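Local coordinates for holo-[acyl-carrier-protein] synthase (Thermotoga maritima, PDB 5XUM) that belongs to the 4'-phosphopantetheinyl transferase superfamily, as an AcpS-type holo-[acyl-carrier-protein] synthase whose assembly holds three chains, at residues A43-F46 with A47-A51; F122-R126 with F127-E131. All blocks are in the same frame, centred on the assembly; numbering follows the deposited sequence.

Both contacts are local, each made by residues a few positions apart along one continuous stretch. Contact 1 (residues 43-51) lies within the long helix 38-56, buried against strands 2-11 and 100-108 in the part of the chain that matches the transferase family. Contact 2 (residues 122-131) lies near the surface, where helix 120-126 gives way to strand 128-132, an outermost strand, within this chain, of a four-stranded antiparallel sheet. The centres of contact 1 and contact 2 are about 37 Å apart, on opposite sides of the chain's centre, and the nearest atoms of contact 1 and contact 2 about 27 Å. A glycerol, probably a crystallisation additive, has its nearest atoms about 3 Å from the Glu50 side chain in contact 1.

Contact 1: A43-F46 with A47-A51; sequences AGRF and ALKEA
Leu48 CD1 lies over one face of the Arg45 guanidinium, 4.1 Å above its plane and shifted toward the rim, while the Phe46 ring is met obliquely by Glu50 CG, in successive turns of the α-helix 38-56. Phe46 has CG anti to its backbone nitrogen (chi1 -159°), which lays the ring alongside the Glu50 side chain, both pointing the same way. Phe46 CE1 then meets Glu50 CG at 3.7 Å, and the ring and carboxylate planes stand 64° apart. Four i to i+4 backbone bonds hold this spacing, from the amides of Ala47, Leu48, Lys49 and Glu50 to the carbonyls of Ala43, Gly44, Arg45 and Phe46; Glu50 N reaches Phe46 O at 3.0 Å. The Leu48 side chain packs back over the preceding turn, where its CG is 3.4 Å from Gly44 O.

Outside the two segments, Arg45 NH2 bonds to Phe70 O, and Glu50 OE1 is hydrogen-bonded to glycerol. Lys49 NZ is gripped by a salt bridge to Glu28 and by the carbonyls of Ile23, Phe65 and Val68, which would favour a charged amine in this buried place. Ala43 touches Leu10, and Ala47 touches Asp8 and Ala103, where the helix packs on strands 2-11 and 100-108. On its way to those carbonyls the Lys49 chain runs past the Arg45 backbone, with Lys49 CG 3.2 Å from Arg45 O.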
ATOM      1  N   ALA A  43      13.150  18.973   2.824  1.00 33.90           N
ATOM      2  CA  ALA A  43      12.924  18.161   1.636  1.00 37.15           C
ATOM      3  C   ALA A  43      11.980  16.993   1.944  1.00 35.25           C
ATOM      4  O   ALA A  43      11.047  16.727   1.186  1.00 33.17           O
ATOM      5  CB  ALA A  43      14.251  17.659   1.083  1.00 38.11           C
ATOM      6  N   GLY A  44      12.221  16.324   3.070  1.00 34.78           N
ATOM      7  CA  GLY A  44      11.399  15.200   3.509  1.00 33.29           C
ATOM      8  C   GLY A  44       9.956  15.576   3.806  1.00 32.60           C
ATOM      9  O   GLY A  44       9.032  14.856   3.423  1.00 33.18           O
ATOM     10  N   ARG A  45       9.763  16.706   4.485  1.00 32.54           N
ATOM     11  CA  ARG A  45       8.422  17.192   4.817  1.00 33.67           C
ATOM     12  C   ARG A  45       7.654  17.667   3.589  1.00 32.85           C
ATOM     13  O   ARG A  45       6.441  17.479   3.508  1.00 33.21           O
ATOM     14  CB  ARG A  45       8.470  18.289   5.889  1.00 34.97           C
ATOM     15  CG  ARG A  45       8.137  17.804   7.294  1.00 38.00           C
ATOM     16  CD  ARG A  45       9.037  16.659   7.730  1.00 39.22           C
ATOM     17  NE  ARG A  45       8.584  16.027   8.965  1.00 38.40           N
ATOM     18  CZ  ARG A  45       9.103  14.909   9.467  1.00 39.33           C
ATOM     19  NH1 ARG A  45      10.095  14.286   8.840  1.00 38.07           N
ATOM     20  NH2 ARG A  45       8.627  14.409  10.599  1.00 41.88           N
ATOM     21  N   PHE A  46       8.364  18.274   2.639  1.00 32.92           N
ATOM     22  CA  PHE A  46       7.763  18.662   1.365  1.00 35.02           C
ATOM     23  C   PHE A  46       7.280  17.425   0.609  1.00 33.41           C
ATOM     24  O   PHE A  46       6.159  17.407   0.094  1.00 31.83           O
ATOM     25  CB  PHE A  46       8.753  19.453   0.504  1.00 37.13           C
ATOM     26  CG  PHE A  46       8.096  20.287  -0.563  1.00 41.01           C
ATOM     27  CD1 PHE A  46       7.766  19.735  -1.798  1.00 42.45           C
ATOM     28  CD2 PHE A  46       7.797  21.623  -0.329  1.00 45.70           C
ATOM     29  CE1 PHE A  46       7.153  20.502  -2.778  1.00 45.54           C
ATOM     30  CE2 PHE A  46       7.186  22.397  -1.306  1.00 49.83           C
ATOM     31  CZ  PHE A  46       6.864  21.834  -2.531  1.00 47.54           C
ATOM     32  N   ALA A  47       8.131  16.400   0.559  1.00 30.79           N
ATOM     33  CA  ALA A  47       7.814  15.146  -0.121  1.00 32.06           C
ATOM     34  C   ALA A  47       6.629  14.422   0.525  1.00 30.52           C
ATOM     35  O   ALA A  47       5.760  13.915  -0.178  1.00 29.52           O
ATOM     36  CB  ALA A  47       9.040  14.240  -0.175  1.00 30.16           C
ATOM     37  N   LEU A  48       6.599  14.383   1.857  1.00 30.90           N
ATOM     38  CA  LEU A  48       5.493  13.761   2.595  1.00 30.05           C
ATOM     39  C   LEU A  48       4.155  14.463   2.355  1.00 29.02           C
ATOM     40  O   LEU A  48       3.128  13.803   2.168  1.00 27.30           O
ATOM     41  CB  LEU A  48       5.805  13.689   4.096  1.00 30.69           C
ATOM     42  CG  LEU A  48       6.747  12.565   4.543  1.00 30.65           C
ATOM     43  CD1 LEU A  48       7.357  12.865   5.906  1.00 29.44           C
ATOM     44  CD2 LEU A  48       6.030  11.219   4.551  1.00 30.44           C
ATOM     45  N   LYS A  49       4.180  15.795   2.355  1.00 30.34           N
ATOM     46  CA  LYS A  49       2.980  16.604   2.108  1.00 31.70           C
ATOM     47  C   LYS A  49       2.460  16.432   0.686  1.00 29.31           C
ATOM     48  O   LYS A  49       1.253  16.307   0.478  1.00 32.21           O
ATOM     49  CB  LYS A  49       3.247  18.083   2.401  1.00 32.11           C
ATOM     50  CG  LYS A  49       3.368  18.410   3.880  1.00 34.00           C
ATOM     51  CD  LYS A  49       4.044  19.752   4.080  1.00 36.83           C
ATOM     52  CE  LYS A  49       4.630  19.879   5.476  1.00 38.10           C
ATOM     53  NZ  LYS A  49       3.603  20.288   6.471  1.00 38.99           N
ATOM     54  N   GLU A  50       3.375  16.426  -0.284  1.00 30.78           N
ATOM     55  CA  GLU A  50       3.039  16.160  -1.685  1.00 33.42           C
ATOM     56  C   GLU A  50       2.430  14.769  -1.866  1.00 30.13           C
ATOM     57  O   GLU A  50       1.400  14.624  -2.523  1.00 32.04           O
ATOM     58  CB  GLU A  50       4.272  16.313  -2.584  1.00 37.05           C
ATOM     59  CG  GLU A  50       4.642  17.748  -2.925  1.00 45.64           C
ATOM     60  CD  GLU A  50       3.801  18.322  -4.053  1.00 52.92           C
ATOM     61  OE1 GLU A  50       4.319  18.430  -5.184  1.00 65.74           O
ATOM     62  OE2 GLU A  50       2.623  18.660  -3.816  1.00 57.88           O
ATOM     63  N   ALA A  51       3.070  13.756  -1.279  1.00 27.08           N
ATOM     64  CA  ALA A  51       2.541  12.388  -1.293  1.00 27.43           C
ATOM     65  C   ALA A  51       1.152  12.296  -0.650  1.00 26.83           C
ATOM     66  O   ALA A  51       0.281  11.581  -1.153  1.00 28.74           O
ATOM     67  CB  ALA A  51       3.508  11.428  -0.617  1.00 23.93           C
TER

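Contact 2: F122-R126 with F127-E131; sequences FLRKR and FEVLE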
ATOM      1  N   PHE A 122     -26.021   7.894  24.872  1.00 54.38           N
ATOM      2  CA  PHE A 122     -25.787   8.968  23.903  1.00 54.91           C
ATOM      3  C   PHE A 122     -25.138   8.439  22.623  1.00 56.68           C
ATOM      4  O   PHE A 122     -25.534   8.815  21.517  1.00 53.16           O
ATOM      5  CB  PHE A 122     -24.910  10.063  24.528  1.00 53.88           C
ATOM      6  CG  PHE A 122     -24.511  11.159  23.569  1.00 58.46           C
ATOM      7  CD1 PHE A 122     -25.271  12.319  23.461  1.00 59.52           C
ATOM      8  CD2 PHE A 122     -23.364  11.038  22.786  1.00 60.10           C
ATOM      9  CE1 PHE A 122     -24.902  13.332  22.587  1.00 61.59           C
ATOM     10  CE2 PHE A 122     -22.991  12.047  21.906  1.00 61.09           C
ATOM     11  CZ  PHE A 122     -23.762  13.195  21.806  1.00 62.59           C
ATOM     12  N   LEU A 123     -24.145   7.567  22.788  1.00 56.52           N
ATOM     13  CA  LEU A 123     -23.367   7.047  21.664  1.00 52.39           C
ATOM     14  C   LEU A 123     -24.126   6.014  20.836  1.00 53.97           C
ATOM     15  O   LEU A 123     -24.024   6.016  19.609  1.00 53.43           O
ATOM     16  CB  LEU A 123     -22.030   6.469  22.147  1.00 52.48           C
ATOM     17  CG  LEU A 123     -21.046   7.416  22.848  1.00 52.01           C
ATOM     18  CD1 LEU A 123     -19.885   6.628  23.439  1.00 55.11           C
ATOM     19  CD2 LEU A 123     -20.536   8.513  21.923  1.00 47.13           C
ATOM     20  N   ARG A 124     -24.888   5.148  21.506  1.00 56.84           N
ATOM     21  CA  ARG A 124     -25.638   4.078  20.833  1.00 56.53           C
ATOM     22  C   ARG A 124     -26.793   4.587  19.969  1.00 57.87           C
ATOM     23  O   ARG A 124     -27.204   3.915  19.021  1.00 60.67           O
ATOM     24  CB  ARG A 124     -26.145   3.041  21.839  1.00 60.13           C
ATOM     25  CG  ARG A 124     -25.044   2.180  22.436  1.00 64.84           C
ATOM     26  CD  ARG A 124     -25.597   0.956  23.150  1.00 72.05           C
ATOM     27  NE  ARG A 124     -24.569   0.290  23.951  1.00 74.78           N
ATOM     28  CZ  ARG A 124     -23.726  -0.634  23.493  1.00 71.78           C
ATOM     29  NH1 ARG A 124     -22.829  -1.171  24.309  1.00 74.18           N
ATOM     30  NH2 ARG A 124     -23.770  -1.022  22.224  1.00 74.34           N
ATOM     31  N   LYS A 125     -27.310   5.769  20.305  1.00 58.34           N
ATOM     32  CA  LYS A 125     -28.342   6.431  19.508  1.00 59.18           C
ATOM     33  C   LYS A 125     -27.783   6.903  18.169  1.00 58.83           C
ATOM     34  O   LYS A 125     -28.491   6.912  17.160  1.00 60.48           O
ATOM     35  CB  LYS A 125     -28.908   7.645  20.251  1.00 62.43           C
ATOM     36  CG  LYS A 125     -29.771   7.333  21.461  1.00 62.43           C
ATOM     37  CD  LYS A 125     -30.097   8.616  22.207  1.00 62.14           C
ATOM     38  CE  LYS A 125     -30.572   8.336  23.622  1.00 63.49           C
ATOM     39  NZ  LYS A 125     -30.854   9.597  24.361  1.00 67.11           N
ATOM     40  N   ARG A 126     -26.510   7.290  18.174  1.00 54.36           N
ATOM     41  CA  ARG A 126     -25.886   7.936  17.024  1.00 53.09           C
ATOM     42  C   ARG A 126     -24.939   7.022  16.248  1.00 52.57           C
ATOM     43  O   ARG A 126     -24.871   7.099  15.020  1.00 54.29           O
ATOM     44  CB  ARG A 126     -25.158   9.207  17.473  1.00 54.54           C
ATOM     45  CG  ARG A 126     -26.091  10.299  17.976  1.00 54.47           C
ATOM     46  CD  ARG A 126     -25.378  11.281  18.891  1.00 57.72           C
ATOM     47  NE  ARG A 126     -26.265  12.360  19.332  1.00 61.02           N
ATOM     48  CZ  ARG A 126     -27.126  12.272  20.345  1.00 58.74           C
ATOM     49  NH1 ARG A 126     -27.881  13.317  20.659  1.00 60.53           N
ATOM     50  NH2 ARG A 126     -27.237  11.150  21.048  1.00 49.05           N
ATOM     51  N   PHE A 127     -24.223   6.157  16.961  1.00 49.79           N
ATOM     52  CA  PHE A 127     -23.186   5.326  16.350  1.00 48.40           C
ATOM     53  C   PHE A 127     -23.349   3.841  16.631  1.00 51.33           C
ATOM     54  O   PHE A 127     -23.980   3.440  17.610  1.00 51.65           O
ATOM     55  CB  PHE A 127     -21.796   5.761  16.829  1.00 45.54           C
ATOM     56  CG  PHE A 127     -21.533   7.227  16.676  1.00 44.44           C
ATOM     57  CD1 PHE A 127     -21.359   7.790  15.416  1.00 44.32           C
ATOM     58  CD2 PHE A 127     -21.448   8.047  17.796  1.00 43.20           C
ATOM     59  CE1 PHE A 127     -21.115   9.148  15.276  1.00 45.61           C
ATOM     60  CE2 PHE A 127     -21.202   9.403  17.664  1.00 44.54           C
ATOM     61  CZ  PHE A 127     -21.037   9.954  16.402  1.00 45.03           C
ATOM     62  N   GLU A 128     -22.763   3.036  15.748  1.00 52.95           N
ATOM     63  CA  GLU A 128     -22.584   1.612  15.971  1.00 53.39           C
ATOM     64  C   GLU A 128     -21.437   1.439  16.967  1.00 54.20           C
ATOM     65  O   GLU A 128     -20.279   1.709  16.645  1.00 56.06           O
ATOM     66  CB  GLU A 128     -22.264   0.920  14.641  1.00 56.41           C
ATOM     67  CG  GLU A 128     -22.112  -0.593  14.715  1.00 61.04           C
ATOM     68  CD  GLU A 128     -21.689  -1.213  13.392  1.00 64.70           C
ATOM     69  OE1 GLU A 128     -21.623  -2.458  13.319  1.00 75.18           O
ATOM     70  OE2 GLU A 128     -21.424  -0.468  12.422  1.00 66.57           O
ATOM     71  N   VAL A 129     -21.776   1.018  18.183  1.00 56.87           N
ATOM     72  CA  VAL A 129     -20.794   0.814  19.251  1.00 57.00           C
ATOM     73  C   VAL A 129     -20.305  -0.634  19.229  1.00 60.33           C
ATOM     74  O   VAL A 129     -21.109  -1.566  19.204  1.00 64.15           O
ATOM     75  CB  VAL A 129     -21.377   1.185  20.638  1.00 57.56           C
ATOM     76  CG1 VAL A 129     -20.408   0.834  21.758  1.00 56.42           C
ATOM     77  CG2 VAL A 129     -21.726   2.667  20.691  1.00 56.02           C
ATOM     78  N   LEU A 130     -18.985  -0.810  19.240  1.00 62.24           N
ATOM     79  CA  LEU A 130     -18.375  -2.128  19.040  1.00 64.31           C
ATOM     80  C   LEU A 130     -17.824  -2.764  20.317  1.00 67.50           C
ATOM     81  O   LEU A 130     -18.204  -3.883  20.666  1.00 80.49           O
ATOM     82  CB  LEU A 130     -17.281  -2.056  17.966  1.00 61.91           C
ATOM     83  CG  LEU A 130     -17.709  -1.719  16.533  1.00 61.04           C
ATOM     84  CD1 LEU A 130     -16.511  -1.254  15.716  1.00 56.21           C
ATOM     85  CD2 LEU A 130     -18.401  -2.899  15.861  1.00 56.46           C
ATOM     86  N   GLU A 131     -16.928  -2.054  21.001  1.00 64.46           N
ATOM     87  CA  GLU A 131     -16.255  -2.579  22.192  1.00 68.53           C
ATOM     88  C   GLU A 131     -15.987  -1.507  23.244  1.00 67.79           C
ATOM     89  O   GLU A 131     -15.946  -0.314  22.935  1.00 68.73           O
ATOM     90  CB  GLU A 131     -14.933  -3.260  21.811  1.00 72.06           C
ATOM     91  CG  GLU A 131     -15.059  -4.730  21.437  1.00 82.37           C
ATOM     92  CD  GLU A 131     -13.717  -5.397  21.190  1.00 89.38           C
ATOM     93  OE1 GLU A 131     -12.727  -5.040  21.866  1.00 93.84           O
ATOM     94  OE2 GLU A 131     -13.652  -6.292  20.320  1.00 98.98           O
TER
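A helix-to-strand turn joins helix 120-126 to strand 128-132 at the edge of a four-stranded antiparallel sheet, and Phe127 and Val129 fold back from it onto Leu123 and Arg124. Phe127 N donates to Leu123 O at 2.7 Å, and the same oxygen also accepts from Arg126 N, so one carbonyl holds the amides of both Arg126 and Phe127. The Phe127 ring takes Arg126 CB over one face in a CH-pi contact, 4.0 Å from CB to the ring centroid and 17° off the normal. Leu123 CD2 comes within 4.3 Å of Phe127 CD2, and the ring continues onto Leu148.

Two residues on, Val129 points its side chain back at the helix. Its CG2 is 3.8 Å from Arg124 CG, and its CG1 lies over one face of the Arg124 guanidinium, offset toward the rim. The two side chains cross at about a right angle; the arginine, extended from CG to NE, passes across the valine, with Arg124 NH2 3.6 Å from Val129 CB. Arg126 NH2 bonds to Phe122 O at 2.9 Å, on a lone pair in the carbonyl plane. Phe122 CE1 lies over the centre of one face of the Arg126 guanidinium, and Arg126 NH2 lies over the rim of the Phe122 ring. Further on, Leu130 and Glu131 both face Glu138 of the neighbouring strand 137-140 in a classic beta bulge. With Arg124 NE in a salt bridge to Glu120 and Arg126 NH2 bonded to Phe122 O, the charged ends can keep polar partners while their flat faces lie on carbon.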